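Local coordinates for protein putative antibiotic biosynthesis monooxygenase (Bacteroides thetaiotaomicron, PDB 3KKF) that binds calcium and is probably a monooxygenase of the antibiotic-biosynthesis type, though its reaction is unconfirmed, at residues L41-V46 and I57-A62. Residues are numbered along the deposited sequence; the frame is centred on the assembly and turned at random. Where two conformers were deposited one is given.
Sequences LVLYAV and ILEIYA. With CA (calcium ion), chain C.
Leu41 N and Val42 N both give their hydrogens to Ile60 O, so one carbonyl serves two donors in a classic beta bulge. The Leu41 N to Ile60 O bond is the shorter but the more bent, 2.9 Å with 142° at the hydrogen; Val42 N lies 3.2 Å from Ile60 O, in the carbonyl plane on a lone pair. Ile60 N returns a bond to Val42 O. Beyond the bulge the antiparallel hairpin is regular: Tyr44 N reaches Leu58 O almost straight at 2.9 Å, while Leu58 N meets Tyr44 O from well above its carbonyl plane.

On the face carrying Val42, Tyr44, Leu58 and Ile60, a chi1 of 85° sets Val42 CG1 between its backbone N and carbonyl carbon, from where it meets Ile60 CD1 at 3.8 Å. On the opposite face, Leu43 CD2 crosses Glu59 CG at a slant and comes 3.6 Å from Tyr61 OH. In the Glu59 conformer given, that hydroxyl donates to Glu59 OE1 at 2.7 Å, on the anti lone pair and in the plane of the ring, while Glu59 OE2 is held by Arg8 in a salt bridge and by Ser10 OG, so both carboxylate oxygens are engaged. Just past the end of strand 54-61, Ala62 O binds calcium at 2.3 Å, beside two waters, Gly1 O, Asn4 and Asn5.

Strand 54-61 lies between 40-48 and 6-14. Helix 19-36 covers the Leu43, Ala45 and Ile57 side, and Tyr44 of the second subunit packs on Leu58 and Ile60, as befits a dimeric alpha-beta barrel; at Val46 the sheet continues into that subunit.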
loop_
_atom_site.group_PDB
_atom_site.type_symbol
_atom_site.label_atom_id
_atom_site.label_comp_id
_atom_site.label_asym_id
_atom_site.label_seq_id
_atom_site.Cartn_x
_atom_site.Cartn_y
_atom_site.Cartn_z
ATOM N N LEU A 41 0.532 5.419 12.151
ATOM C CA LEU A 41 0.080 6.439 11.199
ATOM C C LEU A 41 -0.912 5.878 10.192
ATOM O O LEU A 41 -1.868 6.564 9.817
ATOM C CB LEU A 41 1.275 7.155 10.542
ATOM C CG LEU A 41 2.305 7.757 11.529
ATOM C CD1 LEU A 41 3.422 8.452 10.777
ATOM C CD2 LEU A 41 1.664 8.720 12.511
ATOM N N VAL A 42 -0.680 4.645 9.732
ATOM C CA VAL A 42 -1.723 3.934 8.973
ATOM C C VAL A 42 -1.451 2.445 9.000
ATOM O O VAL A 42 -0.300 2.008 9.035
ATOM C CB VAL A 42 -1.869 4.438 7.470
ATOM C CG1 VAL A 42 -0.868 3.741 6.508
ATOM C CG2 VAL A 42 -3.320 4.289 6.968
ATOM N N LEU A 43 -2.532 1.675 8.977
ATOM C CA LEU A 43 -2.525 0.227 8.731
ATOM C C LEU A 43 -3.619 0.107 7.657
ATOM O O LEU A 43 -4.823 0.042 7.982
ATOM C CB LEU A 43 -2.843 -0.610 9.960
ATOM C CG LEU A 43 -1.843 -0.461 11.111
ATOM C CD1 LEU A 43 -2.360 -1.069 12.431
ATOM C CD2 LEU A 43 -0.464 -1.056 10.728
ATOM N N TYR A 44 -3.234 0.165 6.386
ATOM C CA TYR A 44 -4.167 0.175 5.264
ATOM C C TYR A 44 -4.173 -1.206 4.609
ATOM O O TYR A 44 -3.292 -1.537 3.804
ATOM C CB TYR A 44 -3.836 1.286 4.255
ATOM C CG TYR A 44 -4.951 1.530 3.257
ATOM C CD1 TYR A 44 -5.979 2.451 3.522
ATOM C CD2 TYR A 44 -5.009 0.832 2.067
ATOM C CE1 TYR A 44 -7.012 2.666 2.599
ATOM C CE2 TYR A 44 -6.042 1.048 1.155
ATOM C CZ TYR A 44 -7.017 1.958 1.427
ATOM O OH TYR A 44 -7.999 2.143 0.491
ATOM N N ALA A 45 -5.156 -2.035 4.996
ATOM C CA ALA A 45 -5.271 -3.404 4.513
ATOM C C ALA A 45 -6.183 -3.492 3.312
ATOM O O ALA A 45 -7.219 -2.844 3.274
ATOM C CB ALA A 45 -5.794 -4.328 5.654
ATOM N N VAL A 46 -5.767 -4.285 2.315
ATOM C CA VAL A 46 -6.591 -4.567 1.146
ATOM C C VAL A 46 -6.561 -6.070 0.860
ATOM O O VAL A 46 -5.582 -6.766 1.168
ATOM C CB VAL A 46 -6.099 -3.809 -0.123
ATOM C CG1 VAL A 46 -6.009 -2.300 0.136
ATOM C CG2 VAL A 46 -4.737 -4.352 -0.625
ATOM N N ILE A 57 -1.056 -5.348 3.609
ATOM C CA ILE A 57 -1.236 -4.216 4.483
ATOM C C ILE A 57 -0.065 -3.233 4.308
ATOM O O ILE A 57 1.101 -3.612 4.471
ATOM C CB ILE A 57 -1.318 -4.627 5.998
ATOM C CG1 ILE A 57 -2.287 -5.801 6.205
ATOM C CG2 ILE A 57 -1.725 -3.417 6.869
ATOM C CD1 ILE A 57 -2.414 -6.233 7.611
ATOM N N LEU A 58 -0.388 -1.985 3.980
ATOM C CA LEU A 58 0.595 -0.898 4.013
ATOM C C LEU A 58 0.610 -0.392 5.450
ATOM O O LEU A 58 -0.387 0.062 5.993
ATOM C CB LEU A 58 0.210 0.236 3.068
ATOM C CG LEU A 58 1.111 1.489 3.138
ATOM C CD1 LEU A 58 2.594 1.240 2.787
ATOM C CD2 LEU A 58 0.534 2.589 2.249
ATOM N N GLU A 59 1.761 -0.534 6.075
ATOM C CA GLU A 59 1.995 -0.152 7.490
ATOM C C GLU A 59 2.917 1.027 7.554
ATOM O O GLU A 59 4.002 0.975 6.977
ATOM C CB GLU A 59 2.698 -1.283 8.246
ATOM C CG GLU A 59 2.098 -2.665 8.133
ATOM C CD GLU A 59 3.080 -3.720 8.700
ATOM O OE1 GLU A 59 3.233 -3.827 9.933
ATOM O OE2 GLU A 59 3.716 -4.431 7.880
ATOM N N ILE A 60 2.505 2.095 8.248
ATOM C CA ILE A 60 3.390 3.248 8.443
ATOM C C ILE A 60 3.360 3.574 9.949
ATOM O O ILE A 60 2.271 3.857 10.510
ATOM C CB ILE A 60 2.998 4.492 7.615
ATOM C CG1 ILE A 60 2.928 4.165 6.120
ATOM C CG2 ILE A 60 3.978 5.618 7.906
ATOM C CD1 ILE A 60 2.389 5.310 5.230
ATOM N N TYR A 61 4.525 3.468 10.592
ATOM C CA TYR A 61 4.693 3.792 11.992
ATOM C C TYR A 61 5.559 5.032 12.095
ATOM O O TYR A 61 6.435 5.268 11.259
ATOM C CB TYR A 61 5.363 2.628 12.758
ATOM C CG TYR A 61 4.652 1.310 12.591
ATOM C CD1 TYR A 61 3.600 0.970 13.407
ATOM C CD2 TYR A 61 4.998 0.419 11.571
ATOM C CE1 TYR A 61 2.906 -0.237 13.241
ATOM C CE2 TYR A 61 4.342 -0.770 11.399
ATOM C CZ TYR A 61 3.282 -1.096 12.227
ATOM O OH TYR A 61 2.611 -2.270 12.061
ATOM N N ALA A 62 5.337 5.850 13.128
ATOM C CA ALA A 62 6.121 7.082 13.288
ATOM C C ALA A 62 7.626 6.822 13.374
ATOM O O ALA A 62 8.426 7.638 12.918
ATOM C CB ALA A 62 5.659 7.839 14.526
HETATM CA CA CA C . 8.633 9.805 12.087
HETATM O O HOH W 1 8.840 10.249 14.420
HETATM O O HOH W 2 6.486 10.765 12.464
#